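Local coordinates for uncharacterized protein (PDB 4R4K), which is of unknown function but adopts a cystatin-like fold and binds polyethylene glycol chains in the crystal, at residues A[98-110]-A[115-127]. Numbering follows the deposited sequence.
With PEU (2,5,8,11,14,17,20,23,26,29,32,35,38,41,44,47,50,53,56,59,62,65,68,71,74,77,80-heptacosaoxadooctacontan-82-ol), chain H; ACT (acetate ion), chain G.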
loop_
_atom_site.group_PDB
_atom_site.type_symbol
_atom_site.label_atom_id
_atom_site.label_comp_id
_atom_site.label_asym_id
_atom_site.label_seq_id
_atom_site.Cartn_x
_atom_site.Cartn_y
_atom_site.Cartn_z
ATOM N N GLU A 98 -12.715 -11.667 -2.892
ATOM C CA GLU A 98 -14.157 -11.412 -2.923
ATOM C C GLU A 98 -14.768 -12.060 -1.694
ATOM O O GLU A 98 -14.467 -13.211 -1.379
ATOM C CB GLU A 98 -14.856 -12.067 -4.118
ATOM C CG GLU A 98 -14.887 -11.316 -5.427
ATOM C CD GLU A 98 -15.760 -12.033 -6.455
ATOM O OE1 GLU A 98 -16.318 -13.111 -6.148
ATOM O OE2 GLU A 98 -15.900 -11.541 -7.576
ATOM N N GLU A 99 -15.613 -11.307 -1.007
ATOM C CA GLU A 99 -16.369 -11.770 0.169
ATOM C C GLU A 99 -15.542 -11.727 1.469
ATOM O O GLU A 99 -16.052 -12.094 2.532
ATOM C CB GLU A 99 -17.077 -13.156 -0.010
ATOM C CG GLU A 99 -17.803 -13.458 -1.379
ATOM C CD GLU A 99 -18.820 -14.606 -1.284
ATOM O OE1 GLU A 99 -18.806 -15.345 -0.268
ATOM O OE2 GLU A 99 -19.642 -14.776 -2.232
ATOM N N SER A 100 -14.298 -11.243 1.391
ATOM C CA SER A 100 -13.452 -11.008 2.560
ATOM C C SER A 100 -13.203 -9.504 2.655
ATOM O O SER A 100 -13.439 -8.772 1.691
ATOM C CB SER A 100 -12.100 -11.769 2.487
ATOM O OG SER A 100 -12.268 -13.172 2.580
ATOM N N GLU A 101 -12.687 -9.051 3.791
ATOM C CA GLU A 101 -12.212 -7.688 3.915
ATOM C C GLU A 101 -11.000 -7.521 2.989
ATOM O O GLU A 101 -10.241 -8.454 2.743
ATOM C CB GLU A 101 -11.798 -7.391 5.366
ATOM C CG GLU A 101 -11.425 -5.954 5.629
ATOM C CD GLU A 101 -12.567 -4.993 5.342
ATOM O OE1 GLU A 101 -13.402 -4.730 6.226
ATOM O OE2 GLU A 101 -12.634 -4.515 4.206
ATOM N N ILE A 102 -10.820 -6.304 2.495
ATOM C CA ILE A 102 -9.681 -6.012 1.611
ATOM C C ILE A 102 -8.394 -6.207 2.377
ATOM O O ILE A 102 -8.369 -6.093 3.617
ATOM C CB ILE A 102 -9.713 -4.582 1.063
ATOM C CG1 ILE A 102 -9.595 -3.570 2.209
ATOM C CG2 ILE A 102 -10.954 -4.370 0.209
ATOM C CD1 ILE A 102 -9.229 -2.187 1.750
ATOM N N ASP A 103 -7.333 -6.570 1.672
ATOM C CA ASP A 103 -6.004 -6.656 2.296
ATOM C C ASP A 103 -5.015 -5.578 1.842
ATOM O O ASP A 103 -3.905 -5.532 2.322
ATOM C CB ASP A 103 -5.409 -8.053 2.166
ATOM C CG ASP A 103 -5.263 -8.503 0.759
ATOM O OD1 ASP A 103 -5.113 -7.678 -0.175
ATOM O OD2 ASP A 103 -5.305 -9.746 0.603
ATOM N N LEU A 104 -5.418 -4.705 0.922
ATOM C CA LEU A 104 -4.593 -3.563 0.505
ATOM C C LEU A 104 -5.490 -2.424 0.044
ATOM O O LEU A 104 -6.401 -2.646 -0.744
ATOM C CB LEU A 104 -3.603 -3.938 -0.628
ATOM C CG LEU A 104 -2.684 -2.838 -1.200
ATOM C CD1 LEU A 104 -1.668 -2.376 -0.183
ATOM C CD2 LEU A 104 -1.941 -3.281 -2.461
ATOM N N ARG A 105 -5.219 -1.211 0.524
ATOM C CA ARG A 105 -5.820 -0.007 -0.004
ATOM C C ARG A 105 -4.708 1.024 -0.051
ATOM O O ARG A 105 -4.038 1.247 0.954
ATOM C CB ARG A 105 -6.980 0.479 0.870
ATOM C CG ARG A 105 -7.727 1.743 0.457
ATOM C CD ARG A 105 -8.568 2.264 1.593
ATOM N NE ARG A 105 -9.396 3.383 1.149
ATOM C CZ ARG A 105 -9.011 4.656 1.151
ATOM N NH1 ARG A 105 -7.791 5.003 1.553
ATOM N NH2 ARG A 105 -9.859 5.593 0.741
ATOM N N VAL A 106 -4.483 1.593 -1.238
ATOM C CA VAL A 106 -3.481 2.630 -1.419
ATOM C C VAL A 106 -4.154 3.862 -2.014
ATOM O O VAL A 106 -4.896 3.775 -2.998
ATOM C CB VAL A 106 -2.361 2.191 -2.379
ATOM C CG1 VAL A 106 -1.219 3.202 -2.341
ATOM C CG2 VAL A 106 -1.880 0.795 -2.035
ATOM N N GLU A 107 -3.925 5.001 -1.367
ATOM C CA GLU A 107 -4.514 6.263 -1.775
ATOM C C GLU A 107 -3.433 7.163 -2.348
ATOM O O GLU A 107 -2.415 7.427 -1.682
ATOM C CB GLU A 107 -5.175 6.956 -0.582
ATOM C CG GLU A 107 -5.868 8.259 -0.952
ATOM C CD GLU A 107 -6.633 8.875 0.200
ATOM O OE1 GLU A 107 -6.303 8.592 1.362
ATOM O OE2 GLU A 107 -7.556 9.665 -0.062
ATOM N N PHE A 108 -3.661 7.631 -3.578
ATOM C CA PHE A 108 -2.731 8.469 -4.317
ATOM C C PHE A 108 -3.363 9.834 -4.544
ATOM O O PHE A 108 -4.565 9.938 -4.824
ATOM C CB PHE A 108 -2.471 7.913 -5.707
ATOM C CG PHE A 108 -1.866 6.552 -5.729
ATOM C CD1 PHE A 108 -0.482 6.380 -5.711
ATOM C CD2 PHE A 108 -2.679 5.455 -5.815
ATOM C CE1 PHE A 108 0.051 5.112 -5.770
ATOM C CE2 PHE A 108 -2.156 4.190 -5.867
ATOM C CZ PHE A 108 -0.788 4.016 -5.860
ATOM N N GLU A 109 -2.562 10.879 -4.372
ATOM C CA GLU A 109 -3.035 12.233 -4.631
ATOM C C GLU A 109 -1.974 12.977 -5.418
ATOM O O GLU A 109 -0.769 12.827 -5.156
ATOM C CB GLU A 109 -3.367 12.951 -3.322
ATOM C CG GLU A 109 -4.579 12.364 -2.637
ATOM C CD GLU A 109 -5.062 13.162 -1.439
ATOM O OE1 GLU A 109 -4.283 13.976 -0.897
ATOM O OE2 GLU A 109 -6.228 12.950 -1.036
ATOM N N GLN A 110 -2.435 13.768 -6.381
ATOM C CA GLN A 110 -1.561 14.614 -7.126
ATOM C C GLN A 110 -1.511 15.934 -6.372
ATOM O O GLN A 110 -2.527 16.624 -6.215
ATOM C CB GLN A 110 -2.037 14.808 -8.557
ATOM C CG GLN A 110 -0.946 15.420 -9.419
ATOM C CD GLN A 110 -1.470 15.987 -10.712
ATOM O OE1 GLN A 110 -2.374 16.793 -10.694
ATOM N NE2 GLN A 110 -0.915 15.577 -11.818
ATOM N N LYS A 115 3.017 16.560 -8.759
ATOM C CA LYS A 115 3.590 15.227 -8.562
ATOM C C LYS A 115 2.606 14.338 -7.814
ATOM O O LYS A 115 1.881 14.787 -6.942
ATOM C CB LYS A 115 4.890 15.324 -7.781
ATOM C CG LYS A 115 6.009 16.049 -8.497
ATOM C CD LYS A 115 7.265 16.077 -7.636
ATOM C CE LYS A 115 8.434 16.720 -8.347
ATOM N NZ LYS A 115 9.629 16.753 -7.467
ATOM N N TRP A 116 2.623 13.055 -8.148
ATOM C CA TRP A 116 1.815 12.069 -7.440
ATOM C C TRP A 116 2.541 11.533 -6.214
ATOM O O TRP A 116 3.754 11.293 -6.250
ATOM C CB TRP A 116 1.462 10.917 -8.362
ATOM C CG TRP A 116 0.454 11.279 -9.400
ATOM C CD1 TRP A 116 0.708 11.645 -10.683
ATOM C CD2 TRP A 116 -0.966 11.238 -9.265
ATOM N NE1 TRP A 116 -0.465 11.864 -11.346
ATOM C CE2 TRP A 116 -1.514 11.611 -10.506
ATOM C CE3 TRP A 116 -1.832 10.936 -8.215
ATOM C CZ2 TRP A 116 -2.891 11.705 -10.725
ATOM C CZ3 TRP A 116 -3.196 11.004 -8.436
ATOM C CH2 TRP A 116 -3.717 11.385 -9.684
ATOM N N TYR A 117 1.777 11.356 -5.149
ATOM C CA TYR A 117 2.250 10.756 -3.921
ATOM C C TYR A 117 1.231 9.773 -3.374
ATOM O O TYR A 117 0.016 9.937 -3.558
ATOM C CB TYR A 117 2.446 11.804 -2.838
ATOM C CG TYR A 117 3.483 12.804 -3.135
ATOM C CD1 TYR A 117 3.158 13.924 -3.862
ATOM C CD2 TYR A 117 4.792 12.666 -2.681
ATOM C CE1 TYR A 117 4.117 14.852 -4.140
ATOM C CE2 TYR A 117 5.766 13.592 -2.971
ATOM C CZ TYR A 117 5.399 14.695 -3.693
ATOM O OH TYR A 117 6.338 15.621 -4.012
ATOM N N VAL A 118 1.755 8.787 -2.661
ATOM C CA VAL A 118 0.924 7.978 -1.779
ATOM C C VAL A 118 0.738 8.761 -0.489
ATOM O O VAL A 118 1.718 9.211 0.096
ATOM C CB VAL A 118 1.568 6.623 -1.487
ATOM C CG1 VAL A 118 0.806 5.905 -0.371
ATOM C CG2 VAL A 118 1.577 5.797 -2.755
ATOM N N VAL A 119 -0.517 8.963 -0.100
ATOM C CA VAL A 119 -0.834 9.662 1.146
ATOM C C VAL A 119 -1.437 8.784 2.228
ATOM O O VAL A 119 -1.463 9.179 3.398
ATOM C CB VAL A 119 -1.742 10.879 0.909
ATOM C CG1 VAL A 119 -1.046 11.892 -0.000
ATOM C CG2 VAL A 119 -3.097 10.472 0.356
ATOM N N ASP A 120 -1.923 7.592 1.869
ATOM C CA ASP A 120 -2.425 6.677 2.867
ATOM C C ASP A 120 -2.370 5.266 2.337
ATOM O O ASP A 120 -2.363 5.039 1.112
ATOM C CB ASP A 120 -3.845 7.036 3.293
ATOM C CG ASP A 120 -4.171 6.573 4.718
ATOM O OD1 ASP A 120 -3.297 6.018 5.433
ATOM O OD2 ASP A 120 -5.338 6.762 5.124
ATOM N N CYS A 121 -2.318 4.328 3.259
ATOM C CA CYS A 121 -2.289 2.933 2.896
ATOM C C CYS A 121 -2.789 2.089 4.065
ATOM O O CYS A 121 -2.478 2.369 5.226
ATOM C CB CYS A 121 -0.883 2.515 2.513
ATOM S SG CYS A 121 -0.664 0.748 2.165
ATOM N N TYR A 122 -3.622 1.117 3.730
ATOM C CA TYR A 122 -3.948 0.014 4.608
ATOM C C TYR A 122 -3.288 -1.195 3.983
ATOM O O TYR A 122 -3.449 -1.447 2.785
ATOM C CB TYR A 122 -5.464 -0.226 4.712
ATOM C CG TYR A 122 -5.732 -1.529 5.421
ATOM C CD1 TYR A 122 -5.620 -1.617 6.820
ATOM C CD2 TYR A 122 -6.016 -2.688 4.707
ATOM C CE1 TYR A 122 -5.815 -2.821 7.483
ATOM C CE2 TYR A 122 -6.219 -3.901 5.352
ATOM C CZ TYR A 122 -6.106 -3.964 6.742
ATOM O OH TYR A 122 -6.302 -5.139 7.405
ATOM N N THR A 123 -2.524 -1.929 4.772
ATOM C CA THR A 123 -1.989 -3.206 4.314
ATOM C C THR A 123 -2.218 -4.321 5.311
ATOM O O THR A 123 -2.033 -4.142 6.517
ATOM C CB THR A 123 -0.500 -3.105 3.943
ATOM O OG1 THR A 123 0.003 -4.415 3.643
ATOM C CG2 THR A 123 0.321 -2.514 5.058
ATOM N N GLY A 124 -2.626 -5.479 4.798
ATOM C CA GLY A 124 -2.806 -6.666 5.626
ATOM C C GLY A 124 -1.541 -7.117 6.349
ATOM O O GLY A 124 -1.622 -7.940 7.228
ATOM N N TRP A 125 -0.359 -6.640 5.943
ATOM C CA TRP A 125 0.870 -6.910 6.724
ATOM C C TRP A 125 0.690 -6.482 8.186
ATOM O O TRP A 125 1.228 -7.114 9.084
ATOM C CB TRP A 125 2.066 -6.161 6.146
ATOM C CG TRP A 125 2.809 -6.829 5.053
ATOM C CD1 TRP A 125 2.808 -6.481 3.737
ATOM C CD2 TRP A 125 3.744 -7.919 5.184
ATOM N NE1 TRP A 125 3.657 -7.304 3.049
ATOM C CE2 TRP A 125 4.241 -8.190 3.913
ATOM C CE3 TRP A 125 4.198 -8.689 6.257
ATOM C CZ2 TRP A 125 5.177 -9.209 3.678
ATOM C CZ3 TRP A 125 5.116 -9.718 6.024
ATOM C CH2 TRP A 125 5.591 -9.958 4.748
ATOM N N TYR A 126 -0.036 -5.383 8.378
ATOM C CA TYR A 126 -0.335 -4.844 9.672
ATOM C C TYR A 126 -1.840 -4.845 9.959
ATOM O O TYR A 126 -2.405 -3.880 10.476
ATOM C CB TYR A 126 0.227 -3.443 9.794
ATOM C CG TYR A 126 1.691 -3.325 9.418
ATOM C CD1 TYR A 126 2.654 -4.025 10.098
ATOM C CD2 TYR A 126 2.095 -2.516 8.374
ATOM C CE1 TYR A 126 3.981 -3.913 9.747
ATOM C CE2 TYR A 126 3.423 -2.396 8.004
ATOM C CZ TYR A 126 4.361 -3.099 8.685
ATOM O OH TYR A 126 5.676 -2.967 8.350
ATOM N N GLY A 127 -2.483 -5.969 9.674
ATOM C CA GLY A 127 -3.916 -6.122 9.888
ATOM C C GLY A 127 -4.327 -6.027 11.337
ATOM O O GLY A 127 -3.518 -6.156 12.280
HETATM O OCP PEU H . 0.990 -12.252 4.935
HETATM C CCQ PEU H . 1.731 -11.035 4.925
HETATM C CCR PEU H . 0.884 -9.921 4.320
HETATM O OCS PEU H . 0.468 -10.281 3.001
HETATM C CCT PEU H . -0.955 -10.218 2.805
HETATM C CCU PEU H . -1.431 -8.772 2.693
HETATM O OCV PEU H . -0.665 -8.124 1.680
HETATM C CCW PEU H . -1.203 -6.881 1.248
HETATM C CCX PEU H . -0.079 -6.061 0.638
HETATM O OCY PEU H . 0.565 -6.755 -0.437
HETATM C CCZ PEU H . 1.601 -6.004 -1.098
HETATM C CDA PEU H . 2.861 -5.849 -0.243
HETATM O ODB PEU H . 4.036 -6.212 -0.969
HETATM C CDC PEU H . 4.912 -7.112 -0.281
HETATM C CDD PEU H . 4.296 -8.513 -0.290
HETATM O ODE PEU H . 5.292 -9.511 -0.051
HETATM C C ACT G . -13.105 3.573 1.227
HETATM O O ACT G . -13.654 4.150 2.186
HETATM O OXT ACT G . -12.627 4.213 0.266
HETATM C CH3 ACT G . -13.016 2.075 1.241
HETATM O O HOH W 1 -6.603 -7.303 5.769
HETATM O O HOH W 2 -7.179 8.095 3.967
#
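Phe108 and Val118 meet on the tightly packed, buried face of the hairpin formed by strands 104-110 and 116-123. CG2 of Val118 lies 3.4 Å from CE1 of Phe108, and the same CG2 of Val118 lies 3.8 Å from CG1 of Val106. Phe15 and Leu16 of helix 12-21 pack on Phe108, and Phe19 packs on Val118. Farther along this face, Leu104 CD1 reaches Cys121 SG. Near the turn, CB of Gln110 sits over the centre of the six-membered ring of Trp116, 3.6 Å from its centroid, in a CH-pi contact. CG of Trp116 is anti to its carbonyl carbon (chi1 -72°), which carries the indole across the Gln110 backbone. Trp116 NE1 donates to Glu10 O.

The other face is polar and water-bridged, more open at Arg105 and Tyr122. Glu107 and Asp120 are themselves buried. One water donates to both Glu107 OE1 and Asp120 OD2, oxygens 4.3 Å apart. His90 NE2 is hydrogen-bonded to Glu107 OE2, and Thr36 OG1 to Asp120 OD2. The extended Arg105 sends NH2 to acetate OXT at 3.1 Å. A second water joins Ile102 O to Tyr122 OH.

At the far end, Gly124 N donates to Asp103 O (2.8 Å), and the glycol chain runs past both residues. Its CCR lies over one face of the Trp125 indole, which also packs on Val142 of helix 135-152. An alanine here would probably leave the glycol without this flat surface and open a gap beside Val142.

A classic beta bulge sets Val119 and Asp120 together opposite Glu107. The whole is a bulged antiparallel hairpin at one edge of the five-stranded sheet of a cystatin-like, NTF2-clan fold.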